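Local coordinates for protein probable acetyltransferase (Thermus thermophilus, PDB 3EXN) that binds acetyl coenzyme A and probably transfers an acyl group from it to an acceptor, as expected of a GCN5-related N-acetyltransferase, at residues L46-V49 and V50-L53; L94-E98 and D99-R103; L105-Q108 and A109-F113. All blocks are in the same frame, centred on the assembly; numbering follows the deposited sequence.

Contact 1: residues L46-V49 and V50-L53; sequences LEDV and VRDL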
ATOM      1  N   LEU A  46     -16.061   9.782   0.915  1.00  8.79           N
ATOM      2  CA  LEU A  46     -15.057  10.857   0.703  1.00  8.67           C
ATOM      3  C   LEU A  46     -14.648  11.508   2.044  1.00  9.38           C
ATOM      4  O   LEU A  46     -13.481  11.853   2.272  1.00  8.38           O
ATOM      5  CB  LEU A  46     -15.552  11.905  -0.306  1.00  9.00           C
ATOM      6  CG  LEU A  46     -14.544  13.002  -0.734  1.00  9.38           C
ATOM      7  CD1 LEU A  46     -13.155  12.413  -1.144  1.00 13.72           C
ATOM      8  CD2 LEU A  46     -15.070  13.918  -1.835  1.00 11.82           C
ATOM      9  N   GLU A  47     -15.609  11.618   2.964  1.00  9.42           N
ATOM     10  CA  GLU A  47     -15.328  12.197   4.283  1.00  9.74           C
ATOM     11  C   GLU A  47     -14.332  11.355   5.064  1.00  9.31           C
ATOM     12  O   GLU A  47     -13.409  11.913   5.655  1.00  7.96           O
ATOM     13  CB  GLU A  47     -16.622  12.359   5.079  1.00 11.03           C
ATOM     14  CG  GLU A  47     -17.693  13.168   4.337  1.00 14.27           C
ATOM     15  CD  GLU A  47     -18.714  12.320   3.520  1.00 20.49           C
ATOM     16  OE1 GLU A  47     -18.364  11.853   2.397  1.00 20.12           O
ATOM     17  OE2 GLU A  47     -19.899  12.162   3.986  1.00 24.09           O
ATOM     18  N   ASP A  48     -14.505  10.022   5.021  1.00  8.35           N
ATOM     19  CA  ASP A  48     -13.530   9.066   5.592  1.00  8.63           C
ATOM     20  C   ASP A  48     -12.108   9.278   4.996  1.00  7.24           C
ATOM     21  O   ASP A  48     -11.104   9.276   5.718  1.00  7.37           O
ATOM     22  CB  ASP A  48     -13.901   7.577   5.251  1.00  9.40           C
ATOM     23  CG  ASP A  48     -15.180   7.017   5.962  1.00 14.68           C
ATOM     24  OD1 ASP A  48     -15.641   7.511   7.013  1.00 12.96           O
ATOM     25  OD2 ASP A  48     -15.695   5.965   5.448  1.00 19.35           O
ATOM     26  N   VAL A  49     -12.020   9.399   3.672  1.00  6.10           N
ATOM     27  CA  VAL A  49     -10.673   9.507   2.979  1.00  6.07           C
ATOM     28  C   VAL A  49      -9.977  10.823   3.406  1.00  5.59           C
ATOM     29  O   VAL A  49      -8.767  10.870   3.772  1.00  6.39           O
ATOM     30  CB  VAL A  49     -10.834   9.435   1.475  1.00  4.92           C
ATOM     31  CG1 VAL A  49      -9.486   9.765   0.801  1.00  5.21           C
ATOM     32  CG2 VAL A  49     -11.339   7.998   1.043  1.00  6.65           C
ATOM     33  N   VAL A  50     -10.767  11.897   3.457  1.00  4.72           N
ATOM     34  CA  VAL A  50     -10.233  13.178   3.938  1.00  5.73           C
ATOM     35  C   VAL A  50      -9.675  13.036   5.345  1.00  6.48           C
ATOM     36  O   VAL A  50      -8.534  13.423   5.592  1.00  6.42           O
ATOM     37  CB  VAL A  50     -11.296  14.288   3.873  1.00  6.31           C
ATOM     38  CG1 VAL A  50     -10.821  15.570   4.654  1.00  4.93           C
ATOM     39  CG2 VAL A  50     -11.642  14.565   2.381  1.00  3.43           C
ATOM     40  N   ARG A  51     -10.468  12.474   6.257  1.00  5.70           N
ATOM     41  CA  ARG A  51     -10.029  12.299   7.633  1.00  6.70           C
ATOM     42  C   ARG A  51      -8.711  11.485   7.701  1.00  6.35           C
ATOM     43  O   ARG A  51      -7.774  11.847   8.407  1.00  7.11           O
ATOM     44  CB  ARG A  51     -11.150  11.649   8.427  1.00  7.98           C
ATOM     45  CG  ARG A  51     -10.878  11.394   9.855  1.00 13.00           C
ATOM     46  CD  ARG A  51     -12.136  10.874  10.514  1.00 16.48           C
ATOM     47  NE  ARG A  51     -13.271  11.786  10.301  1.00 22.56           N
ATOM     48  CZ  ARG A  51     -14.401  11.521   9.626  1.00 25.04           C
ATOM     49  NH1 ARG A  51     -14.629  10.329   9.063  1.00 26.37           N
ATOM     50  NH2 ARG A  51     -15.334  12.472   9.528  1.00 25.91           N
ATOM     51  N   ASP A  52      -8.642  10.398   6.952  1.00  6.12           N
ATOM     52  CA  ASP A  52      -7.468   9.552   6.946  1.00  7.05           C
ATOM     53  C   ASP A  52      -6.227  10.281   6.400  1.00  7.06           C
ATOM     54  O   ASP A  52      -5.150  10.110   6.908  1.00  6.74           O
ATOM     55  CB  ASP A  52      -7.790   8.268   6.180  1.00  7.67           C
ATOM     56  CG  ASP A  52      -8.684   7.306   6.989  1.00 10.49           C
ATOM     57  OD1 ASP A  52      -8.845   7.489   8.230  1.00 13.50           O
ATOM     58  OD2 ASP A  52      -9.227   6.358   6.400  1.00 14.45           O
ATOM     59  N   LEU A  53      -6.391  11.086   5.353  1.00  6.39           N
ATOM     60  CA  LEU A  53      -5.289  11.896   4.841  1.00  6.22           C
ATOM     61  C   LEU A  53      -4.824  12.989   5.803  1.00  6.80           C
ATOM     62  O   LEU A  53      -3.632  13.264   5.898  1.00  7.40           O
ATOM     63  CB  LEU A  53      -5.627  12.462   3.460  1.00  5.64           C
ATOM     64  CG  LEU A  53      -5.748  11.435   2.334  1.00  5.86           C
ATOM     65  CD1 LEU A  53      -6.252  12.092   1.088  1.00  5.40           C
ATOM     66  CD2 LEU A  53      -4.399  10.650   2.087  1.00  8.17           C
TER
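Four backbone hydrogen bonds of regular alpha-helical i to i+4 spacing join Leu46-Val49 to Val50-Leu53, from Val50 N to Leu46 O (3.0 Å), Arg51 N to Glu47 O, Asp52 N to Asp48 O and Leu53 N to Val49 O. On the buried side of this turn Val49 and Leu53 lie alongside each other and point the same way. Val49 holds CG1 anti to its backbone N (chi1 171°), which sets that methyl 4.0 Å from Leu53 CD1, while Leu53 CG rests 3.4 Å from Val49 O. Val50 CG2, placed beside its own backbone N, leans on the preceding turn 3.3 Å from Leu46 O; its approach to Leu46 CD1 is looser. These apolar groups face inward: Leu46 touches Ala22 and His26, and Val49 touches Phe29, so helix 46-57 packs on helix 22-30 in the helical region that a GNAT fold inserts between its first two strands. Thr45 OG1 accepts a hydrogen bond from Asp48 N at the start of the helix. The outward side is polar. Arg51 leaves the helix extended and then bends at chi3 (-55°), turning its guanidinium back toward the first turn. There NH1 meets Asp48 OD1 at 3.6 Å, a long salt bridge in which the carboxylate oxygen sits at the guanidinium edge although the two planes stand 66° apart. Glu47 O lies over one face of the same guanidinium, displaced toward the rim. Asp52 keeps its carboxylate near the backbone, with CG 3.4 Å from Asp48 O and OD2 6.5 Å from Asp48 OD1, a separation at which like charges are likely to repel mildly and Arg51 may offset part of the cost.

Contact 2: residues L94-E98 and D99-R103; sequences LLIRE and DHQGR. With ACO (acetyl coenzyme *a), chain C.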
ATOM      1  N   LEU A  94      -0.800  -1.835   0.055  1.00  4.31           N
ATOM      2  CA  LEU A  94      -0.434  -1.689  -1.358  1.00  3.73           C
ATOM      3  C   LEU A  94      -1.659  -2.127  -2.195  1.00  3.48           C
ATOM      4  O   LEU A  94      -2.131  -3.245  -2.104  1.00  4.96           O
ATOM      5  CB  LEU A  94       0.777  -2.562  -1.689  1.00  2.57           C
ATOM      6  CG  LEU A  94       1.215  -2.618  -3.161  1.00  5.45           C
ATOM      7  CD1 LEU A  94       1.503  -1.232  -3.855  1.00  4.72           C
ATOM      8  CD2 LEU A  94       2.446  -3.543  -3.317  1.00  4.50           C
ATOM      9  N   LEU A  95      -2.200  -1.201  -2.950  1.00  4.14           N
ATOM     10  CA  LEU A  95      -3.377  -1.455  -3.735  1.00  4.43           C
ATOM     11  C   LEU A  95      -3.134  -1.020  -5.204  1.00  3.36           C
ATOM     12  O   LEU A  95      -2.741   0.102  -5.456  1.00  3.17           O
ATOM     13  CB  LEU A  95      -4.573  -0.706  -3.114  1.00  3.92           C
ATOM     14  CG  LEU A  95      -5.902  -0.756  -3.895  1.00  8.19           C
ATOM     15  CD1 LEU A  95      -6.289  -2.196  -4.191  1.00 12.03           C
ATOM     16  CD2 LEU A  95      -7.022  -0.077  -3.072  1.00  9.72           C
ATOM     17  N   ILE A  96      -3.365  -1.922  -6.145  1.00  3.84           N
ATOM     18  CA  ILE A  96      -3.412  -1.569  -7.577  1.00  4.48           C
ATOM     19  C   ILE A  96      -4.871  -1.611  -7.985  1.00  4.70           C
ATOM     20  O   ILE A  96      -5.610  -2.576  -7.692  1.00  5.31           O
ATOM     21  CB  ILE A  96      -2.558  -2.552  -8.442  1.00  4.10           C
ATOM     22  CG1 ILE A  96      -1.095  -2.616  -7.980  1.00  4.77           C
ATOM     23  CG2 ILE A  96      -2.683  -2.223  -9.948  1.00  4.26           C
ATOM     24  CD1 ILE A  96      -0.367  -1.253  -8.077  1.00  3.99           C
ATOM     25  N   ARG A  97      -5.313  -0.543  -8.654  1.00  5.27           N
ATOM     26  CA  ARG A  97      -6.677  -0.410  -9.123  1.00  6.53           C
ATOM     27  C   ARG A  97      -7.033  -1.647  -9.949  1.00  7.69           C
ATOM     28  O   ARG A  97      -6.221  -2.137 -10.750  1.00  6.78           O
ATOM     29  CB  ARG A  97      -6.786   0.855  -9.991  1.00  6.77           C
ATOM     30  CG  ARG A  97      -8.037   1.643  -9.849  1.00  9.97           C
ATOM     31  CD  ARG A  97      -7.953   2.907 -10.688  1.00 10.61           C
ATOM     32  NE  ARG A  97      -8.164   2.648 -12.118  1.00 10.75           N
ATOM     33  CZ  ARG A  97      -8.076   3.577 -13.072  1.00 11.33           C
ATOM     34  NH1 ARG A  97      -7.762   4.838 -12.771  1.00  9.64           N
ATOM     35  NH2 ARG A  97      -8.349   3.256 -14.337  1.00 14.14           N
ATOM     36  N   GLU A  98      -8.266  -2.105  -9.792  1.00  8.17           N
ATOM     37  CA  GLU A  98      -8.617  -3.455 -10.146  1.00  9.38           C
ATOM     38  C   GLU A  98      -8.454  -3.699 -11.653  1.00 10.91           C
ATOM     39  O   GLU A  98      -7.985  -4.771 -12.060  1.00 11.37           O
ATOM     40  CB  GLU A  98     -10.042  -3.725  -9.676  1.00 10.74           C
ATOM     41  CG  GLU A  98     -10.360  -5.151  -9.416  1.00 10.79           C
ATOM     42  CD  GLU A  98     -11.682  -5.313  -8.674  1.00  9.44           C
ATOM     43  OE1 GLU A  98     -11.845  -4.790  -7.552  1.00  5.64           O
ATOM     44  OE2 GLU A  98     -12.525  -6.007  -9.227  1.00 10.99           O
ATOM     45  N   ASP A  99      -8.767  -2.691 -12.480  1.00 10.87           N
ATOM     46  CA  ASP A  99      -8.539  -2.806 -13.925  1.00 11.28           C
ATOM     47  C   ASP A  99      -7.078  -2.801 -14.396  1.00 10.56           C
ATOM     48  O   ASP A  99      -6.833  -3.034 -15.579  1.00 10.90           O
ATOM     49  CB  ASP A  99      -9.338  -1.769 -14.729  1.00 11.96           C
ATOM     50  CG  ASP A  99      -8.993  -0.329 -14.382  1.00 12.99           C
ATOM     51  OD1 ASP A  99      -8.156  -0.063 -13.494  1.00 15.45           O
ATOM     52  OD2 ASP A  99      -9.622   0.563 -14.988  1.00 11.58           O
ATOM     53  N   HIS A 100      -6.122  -2.559 -13.493  1.00  8.89           N
ATOM     54  CA  HIS A 100      -4.691  -2.525 -13.825  1.00  9.71           C
ATOM     55  C   HIS A 100      -3.882  -3.616 -13.123  1.00  9.04           C
ATOM     56  O   HIS A 100      -2.642  -3.614 -13.165  1.00  8.17           O
ATOM     57  CB  HIS A 100      -4.119  -1.134 -13.473  1.00  9.68           C
ATOM     58  CG  HIS A 100      -4.461  -0.072 -14.469  1.00 12.34           C
ATOM     59  ND1 HIS A 100      -5.629   0.662 -14.409  1.00 13.41           N
ATOM     60  CD2 HIS A 100      -3.786   0.388 -15.552  1.00 16.31           C
ATOM     61  CE1 HIS A 100      -5.673   1.506 -15.427  1.00 14.21           C
ATOM     62  NE2 HIS A 100      -4.567   1.363 -16.134  1.00 15.22           N
ATOM     63  N   GLN A 101      -4.584  -4.572 -12.489  1.00  9.65           N
ATOM     64  CA  GLN A 101      -3.921  -5.663 -11.787  1.00  9.39           C
ATOM     65  C   GLN A 101      -3.314  -6.689 -12.764  1.00  9.79           C
ATOM     66  O   GLN A 101      -3.706  -6.776 -13.929  1.00  8.28           O
ATOM     67  CB  GLN A 101      -4.878  -6.352 -10.760  1.00  9.72           C
ATOM     68  CG  GLN A 101      -5.141  -5.530  -9.482  1.00  8.89           C
ATOM     69  CD  GLN A 101      -6.209  -6.071  -8.560  1.00 11.53           C
ATOM     70  OE1 GLN A 101      -6.760  -7.150  -8.791  1.00  9.43           O
ATOM     71  NE2 GLN A 101      -6.513  -5.327  -7.498  1.00  8.69           N
ATOM     72  N   GLY A 102      -2.337  -7.447 -12.278  1.00  9.50           N
ATOM     73  CA  GLY A 102      -1.723  -8.513 -13.081  1.00 10.52           C
ATOM     74  C   GLY A 102      -0.785  -8.102 -14.233  1.00 10.82           C
ATOM     75  O   GLY A 102      -0.569  -8.891 -15.166  1.00 11.68           O
ATOM     76  N   ARG A 103      -0.234  -6.886 -14.177  1.00  9.49           N
ATOM     77  CA  ARG A 103       0.642  -6.353 -15.229  1.00  9.57           C
ATOM     78  C   ARG A 103       1.998  -5.984 -14.629  1.00  8.75           C
ATOM     79  O   ARG A 103       2.775  -5.286 -15.249  1.00 10.39           O
ATOM     80  CB  ARG A 103       0.058  -5.099 -15.886  1.00  9.31           C
ATOM     81  CG  ARG A 103      -1.436  -5.149 -16.175  1.00 12.68           C
ATOM     82  CD  ARG A 103      -1.889  -3.998 -17.086  1.00 14.53           C
ATOM     83  NE  ARG A 103      -1.181  -2.739 -16.796  1.00 18.18           N
ATOM     84  CZ  ARG A 103      -1.176  -1.671 -17.599  1.00 19.21           C
ATOM     85  NH1 ARG A 103      -0.501  -0.585 -17.263  1.00 18.52           N
ATOM     86  NH2 ARG A 103      -1.842  -1.683 -18.745  1.00 20.38           N
TER
HETATM   87  O5B ACO C1001       2.586  -9.583  -9.601  1.00 40.16           O
HETATM   88  P1A ACO C1001       2.033  -8.106 -10.094  1.00 39.72           P
HETATM   89  O1A ACO C1001       1.376  -8.288 -11.462  1.00 36.96           O
HETATM   90  O2A ACO C1001       3.099  -7.076  -9.755  1.00 31.26           O
HETATM   91  O3A ACO C1001       0.846  -7.916  -8.994  1.00 34.08           O
HETATM   92  P2A ACO C1001      -0.198  -6.711  -9.006  1.00 31.76           P
HETATM   93  O4A ACO C1001      -1.551  -7.359  -9.317  1.00 31.40           O
HETATM   94  O5A ACO C1001       0.222  -5.598  -9.935  1.00 28.43           O
HETATM   95  O6A ACO C1001      -0.079  -6.294  -7.417  1.00 31.78           O
HETATM   96  CBP ACO C1001      -1.454  -6.645  -5.392  1.00 27.77           C
HETATM   97  CCP ACO C1001      -0.356  -7.189  -6.324  1.00 29.91           C
HETATM   98  CDP ACO C1001      -0.881  -5.379  -4.781  1.00 24.05           C
HETATM   99  CEP ACO C1001      -1.774  -7.623  -4.265  1.00 27.70           C
HETATM  100  CAP ACO C1001      -2.736  -6.329  -6.210  1.00 28.96           C
HETATM  101  OAP ACO C1001      -3.280  -7.538  -6.802  1.00 31.25           O
HETATM  102  C9P ACO C1001      -3.853  -5.727  -5.380  1.00 28.38           C
HETATM  103  O9P ACO C1001      -3.985  -4.517  -5.261  1.00 24.16           O
HETATM  104  N8P ACO C1001      -4.700  -6.582  -4.812  1.00 30.05           N
HETATM  105  C7P ACO C1001      -5.889  -6.153  -4.051  1.00 28.85           C
HETATM  106  C6P ACO C1001      -5.563  -5.337  -2.800  1.00 27.91           C
HETATM  107  C5P ACO C1001      -4.655  -6.115  -1.859  1.00 29.30           C
HETATM  108  O5P ACO C1001      -4.844  -7.325  -1.606  1.00 29.15           O
HETATM  109  N4P ACO C1001      -3.642  -5.407  -1.337  1.00 29.18           N
HETATM  110  C3P ACO C1001      -2.705  -6.000  -0.410  1.00 27.42           C
HETATM  111  C2P ACO C1001      -3.151  -5.822   1.020  1.00 29.24           C
HETATM  112  S1P ACO C1001      -1.975  -6.498   2.201  1.00 34.54           S
HETATM  113  C   ACO C1001      -0.888  -5.201   2.155  1.00 31.41           C
HETATM  114  O   ACO C1001      -1.120  -4.270   1.428  1.00 28.49           O
HETATM  115  CH3 ACO C1001       0.360  -5.211   3.018  1.00 29.12           C
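Arg97 grips the Asp99 carboxylate side-on, NE to OD1 and NH2 to OD2, each at 3.0 Å, in a salt bridge whose two planes are 38° apart. Asp99 can meet it because its CG takes the crowded position between backbone N and carbonyl carbon (chi1 60°). OD1 also accepts a hydrogen bond from His100 ND1 at 2.8 Å, arriving from above the carboxylate plane, and the imidazole presents its edge to Arg97, with CE1 3.4 Å from NH2. Beyond the turn, Arg97 NH1 pairs with Glu72 and the Glu98 carboxylate reaches Ser34. Backbone bonds tighten the bend: His100 N donates to Arg97 O, and Gln101 N makes a weak bond to Glu98 O. The bend leads from strand 89-96 into the GNAT pyrophosphate loop, where Gln101, Gly104 and Gly106 match the Q/R-x-x-G-x-G/A signature. Gln101 extends its amide to the strand end, NE2 donating to Ile96 O at 2.9 Å, while its OE1 is held by Lys133. Packing across the turn is slight: Ile96 CG2 lies against His100 CB and the carbonyl beside it. Within 94-103 the hydrogen bonds to the coenzyme all use main-chain atoms: Leu94 N donates to the acetyl oxygen, Leu94 O accepts from N4P (2.7 Å), Ile96 N donates to O9P (2.8 Å), and Gly102 N reaches phosphate oxygen O4A at 3.1 Å.

Contact 3: residues L105-Q108 and A109-F113; sequences LGRQ and ALERF. With ACO (acetyl coenzyme *a), chain C.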
ATOM      1  N   LEU A 105       2.558  -4.064 -11.934  1.00  6.46           N
ATOM      2  CA  LEU A 105       2.637  -2.753 -11.283  1.00  6.92           C
ATOM      3  C   LEU A 105       2.849  -2.824  -9.749  1.00  7.57           C
ATOM      4  O   LEU A 105       3.544  -1.958  -9.179  1.00  7.89           O
ATOM      5  CB  LEU A 105       1.422  -1.924 -11.612  1.00  6.14           C
ATOM      6  CG  LEU A 105       1.189  -1.603 -13.078  1.00  3.96           C
ATOM      7  CD1 LEU A 105      -0.137  -0.949 -13.233  1.00  3.25           C
ATOM      8  CD2 LEU A 105       2.284  -0.686 -13.707  1.00  4.98           C
ATOM      9  N   GLY A 106       2.325  -3.876  -9.113  1.00  7.72           N
ATOM     10  CA  GLY A 106       2.496  -4.088  -7.662  1.00  7.25           C
ATOM     11  C   GLY A 106       3.967  -4.293  -7.375  1.00  7.08           C
ATOM     12  O   GLY A 106       4.537  -3.640  -6.470  1.00  7.44           O
ATOM     13  N   ARG A 107       4.608  -5.151  -8.175  1.00  5.51           N
ATOM     14  CA  ARG A 107       6.038  -5.397  -7.983  1.00  5.73           C
ATOM     15  C   ARG A 107       6.880  -4.126  -8.239  1.00  4.71           C
ATOM     16  O   ARG A 107       7.792  -3.806  -7.491  1.00  5.23           O
ATOM     17  CB  ARG A 107       6.553  -6.545  -8.895  1.00  6.24           C
ATOM     18  CG  ARG A 107       8.067  -6.688  -8.764  1.00  8.49           C
ATOM     19  CD  ARG A 107       8.662  -7.902  -9.512  1.00 12.77           C
ATOM     20  NE  ARG A 107      10.127  -7.836  -9.513  1.00 16.71           N
ATOM     21  CZ  ARG A 107      10.934  -8.130  -8.477  1.00 21.00           C
ATOM     22  NH1 ARG A 107      10.454  -8.538  -7.298  1.00 22.47           N
ATOM     23  NH2 ARG A 107      12.257  -8.023  -8.619  1.00 22.14           N
ATOM     24  N   GLN A 108       6.535  -3.386  -9.270  1.00  6.02           N
ATOM     25  CA  GLN A 108       7.287  -2.180  -9.618  1.00  6.64           C
ATOM     26  C   GLN A 108       7.186  -1.152  -8.470  1.00  5.62           C
ATOM     27  O   GLN A 108       8.204  -0.515  -8.125  1.00  4.31           O
ATOM     28  CB  GLN A 108       6.783  -1.558 -10.924  1.00  5.58           C
ATOM     29  CG  GLN A 108       7.735  -0.444 -11.432  1.00  7.13           C
ATOM     30  CD  GLN A 108       7.249   0.284 -12.666  1.00  7.78           C
ATOM     31  OE1 GLN A 108       6.459  -0.240 -13.487  1.00  7.48           O
ATOM     32  NE2 GLN A 108       7.698   1.497 -12.795  1.00  3.81           N
ATOM     33  N   ALA A 109       5.975  -1.011  -7.901  1.00  4.70           N
ATOM     34  CA  ALA A 109       5.714  -0.002  -6.842  1.00  5.38           C
ATOM     35  C   ALA A 109       6.544  -0.360  -5.596  1.00  6.01           C
ATOM     36  O   ALA A 109       7.164   0.498  -4.952  1.00  6.26           O
ATOM     37  CB  ALA A 109       4.222   0.075  -6.495  1.00  5.71           C
ATOM     38  N   LEU A 110       6.573  -1.650  -5.291  1.00  7.39           N
ATOM     39  CA  LEU A 110       7.304  -2.134  -4.133  1.00  8.91           C
ATOM     40  C   LEU A 110       8.814  -1.930  -4.293  1.00  9.73           C
ATOM     41  O   LEU A 110       9.519  -1.495  -3.329  1.00 11.02           O
ATOM     42  CB  LEU A 110       7.007  -3.614  -3.937  1.00 10.04           C
ATOM     43  CG  LEU A 110       7.298  -4.258  -2.614  1.00 12.16           C
ATOM     44  CD1 LEU A 110       6.666  -3.442  -1.469  1.00 12.90           C
ATOM     45  CD2 LEU A 110       6.732  -5.694  -2.695  1.00 13.74           C
ATOM     46  N   GLU A 111       9.317  -2.201  -5.495  1.00  8.09           N
ATOM     47  CA  GLU A 111      10.759  -2.098  -5.724  1.00 10.05           C
ATOM     48  C   GLU A 111      11.160  -0.613  -5.763  1.00  8.49           C
ATOM     49  O   GLU A 111      12.215  -0.251  -5.237  1.00  7.31           O
ATOM     50  CB  GLU A 111      11.209  -2.909  -6.965  1.00 10.38           C
ATOM     51  CG  GLU A 111      11.004  -4.494  -6.839  1.00 14.68           C
ATOM     52  CD  GLU A 111      11.298  -5.098  -5.403  1.00 19.62           C
ATOM     53  OE1 GLU A 111      12.222  -4.632  -4.705  1.00 25.59           O
ATOM     54  OE2 GLU A 111      10.604  -6.061  -4.967  1.00 25.50           O
ATOM     55  N   ARG A 112      10.321   0.237  -6.352  1.00  7.97           N
ATOM     56  CA  ARG A 112      10.636   1.672  -6.370  0.60  8.48           C
ATOM     57  C   ARG A 112      10.619   2.252  -4.948  1.00  8.56           C
ATOM     58  O   ARG A 112      11.469   3.127  -4.613  1.00  8.12           O
ATOM     59  CB  ARG A 112       9.711   2.461  -7.278  0.60  8.70           C
ATOM     60  CG  ARG A 112      10.004   2.205  -8.742  0.60  8.81           C
ATOM     61  CD  ARG A 112       9.414   3.218  -9.657  0.60  8.51           C
ATOM     62  NE  ARG A 112       9.503   2.727 -11.021  0.60  9.99           N
ATOM     63  CZ  ARG A 112      10.608   2.758 -11.769  0.60  9.63           C
ATOM     64  NH1 ARG A 112      11.738   3.304 -11.304  0.60 10.55           N
ATOM     65  NH2 ARG A 112      10.583   2.261 -12.998  0.60  9.05           N
ATOM     66  N   PHE A 113       9.693   1.770  -4.114  1.00  7.62           N
ATOM     67  CA  PHE A 113       9.588   2.276  -2.728  1.00  8.38           C
ATOM     68  C   PHE A 113      10.793   1.770  -1.920  1.00  8.28           C
ATOM     69  O   PHE A 113      11.472   2.551  -1.249  1.00  8.71           O
ATOM     70  CB  PHE A 113       8.250   1.862  -2.120  1.00  7.53           C
ATOM     71  CG  PHE A 113       8.149   2.135  -0.643  1.00  8.84           C
ATOM     72  CD1 PHE A 113       8.231   3.444  -0.165  1.00  8.32           C
ATOM     73  CD2 PHE A 113       8.042   1.093   0.261  1.00 10.15           C
ATOM     74  CE1 PHE A 113       8.191   3.716   1.213  1.00  8.29           C
ATOM     75  CE2 PHE A 113       7.988   1.358   1.675  1.00  7.25           C
ATOM     76  CZ  PHE A 113       8.054   2.627   2.128  1.00  5.75           C
TER
HETATM   77  O5B ACO C1001       2.586  -9.583  -9.601  1.00 40.16           O
HETATM   78  P1A ACO C1001       2.033  -8.106 -10.094  1.00 39.72           P
HETATM   79  O1A ACO C1001       1.376  -8.288 -11.462  1.00 36.96           O
HETATM   80  O2A ACO C1001       3.099  -7.076  -9.755  1.00 31.26           O
HETATM   81  O3A ACO C1001       0.846  -7.916  -8.994  1.00 34.08           O
HETATM   82  P2A ACO C1001      -0.198  -6.711  -9.006  1.00 31.76           P
HETATM   83  O4A ACO C1001      -1.551  -7.359  -9.317  1.00 31.40           O
HETATM   84  O5A ACO C1001       0.222  -5.598  -9.935  1.00 28.43           O
HETATM   85  O6A ACO C1001      -0.079  -6.294  -7.417  1.00 31.78           O
HETATM   86  CBP ACO C1001      -1.454  -6.645  -5.392  1.00 27.77           C
HETATM   87  CCP ACO C1001      -0.356  -7.189  -6.324  1.00 29.91           C
HETATM   88  CDP ACO C1001      -0.881  -5.379  -4.781  1.00 24.05           C
HETATM   89  CEP ACO C1001      -1.774  -7.623  -4.265  1.00 27.70           C
HETATM   90  CAP ACO C1001      -2.736  -6.329  -6.210  1.00 28.96           C
HETATM   91  OAP ACO C1001      -3.280  -7.538  -6.802  1.00 31.25           O
HETATM   92  C9P ACO C1001      -3.853  -5.727  -5.380  1.00 28.38           C
HETATM   93  O9P ACO C1001      -3.985  -4.517  -5.261  1.00 24.16           O
HETATM   94  N8P ACO C1001      -4.700  -6.582  -4.812  1.00 30.05           N
HETATM   95  C7P ACO C1001      -5.889  -6.153  -4.051  1.00 28.85           C
HETATM   96  C6P ACO C1001      -5.563  -5.337  -2.800  1.00 27.91           C
HETATM   97  C5P ACO C1001      -4.655  -6.115  -1.859  1.00 29.30           C
HETATM   98  O5P ACO C1001      -4.844  -7.325  -1.606  1.00 29.15           O
HETATM   99  N4P ACO C1001      -3.642  -5.407  -1.337  1.00 29.18           N
HETATM  100  C3P ACO C1001      -2.705  -6.000  -0.410  1.00 27.42           C
HETATM  101  C2P ACO C1001      -3.151  -5.822   1.020  1.00 29.24           C
HETATM  102  S1P ACO C1001      -1.975  -6.498   2.201  1.00 34.54           S
HETATM  103  C   ACO C1001      -0.888  -5.201   2.155  1.00 31.41           C
HETATM  104  O   ACO C1001      -1.120  -4.270   1.428  1.00 28.49           O
HETATM  105  CH3 ACO C1001       0.360  -5.211   3.018  1.00 29.12           C
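Arg107 runs extended from the helix with CG opposite its backbone N (chi1 175°), while Glu111 folds at chi2 (-38°), and together these torsions lay Glu111 CG over the centre of the Arg107 guanidinium, 4.0 Å from CZ. Glu111 OE2 comes within 3.4 Å of Arg107 NH1, but well out of the guanidinium plane, so only charge acts between them. Both groups have stronger partners outside: Arg107 NH1 is hydrogen-bonded to Gln141 OE1, and Glu111 OE2 forms a salt bridge with Arg158. Next to this pair, Gln108 and Arg112 run side by side in the same direction, in one of two Arg112 conformers; the polar detail of their meeting is doubtful. With Gln108 replaced by an alanine, Arg112 would lose the chain alongside it, and its guanidinium would probably be freer to turn. Backbone i to i+4 bonds, such as Leu110 N to Gly106 O at 3.1 Å, knit the turns of helix 105-115, the helix of the beta-alpha-beta unit between strands 89-96 and 122-128. Ala109 and Leu110 face strand 89-96, touching Leu94 and Leu91. At the first turn Gly106 N donates to O5A of the coenzyme (2.8 Å) and Arg107 N to O2A (2.9 Å); Gly106, without a side chain, lets O6A lie close to its CA. Amide hydrogens at a helix N-terminus thus meet the pyrophosphate, where the helix dipole is likely to favour its negative charge.

Contacts 2 and 3 are neighbours in the fold: strand 89-96 and helix 105-115 follow one another in the chain, Ile96 and His100 pack on Leu105, and both contacts touch acetyl coenzyme A, contact 2 from acetyl group to pyrophosphate and contact 3 at the pyrophosphate alone. Contact 1 stands apart, its centre about 22 Å from that of contact 2 and about 25 Å from that of contact 3, on a helix away from the annotated sites. All three are partly buried. The two helical contacts share regular backbone bonding with apolar inner and charged outer sides, whereas 94-103 is a strand end and the turn that follows it, dominated by a side-chain salt bridge and main-chain binding of the coenzyme.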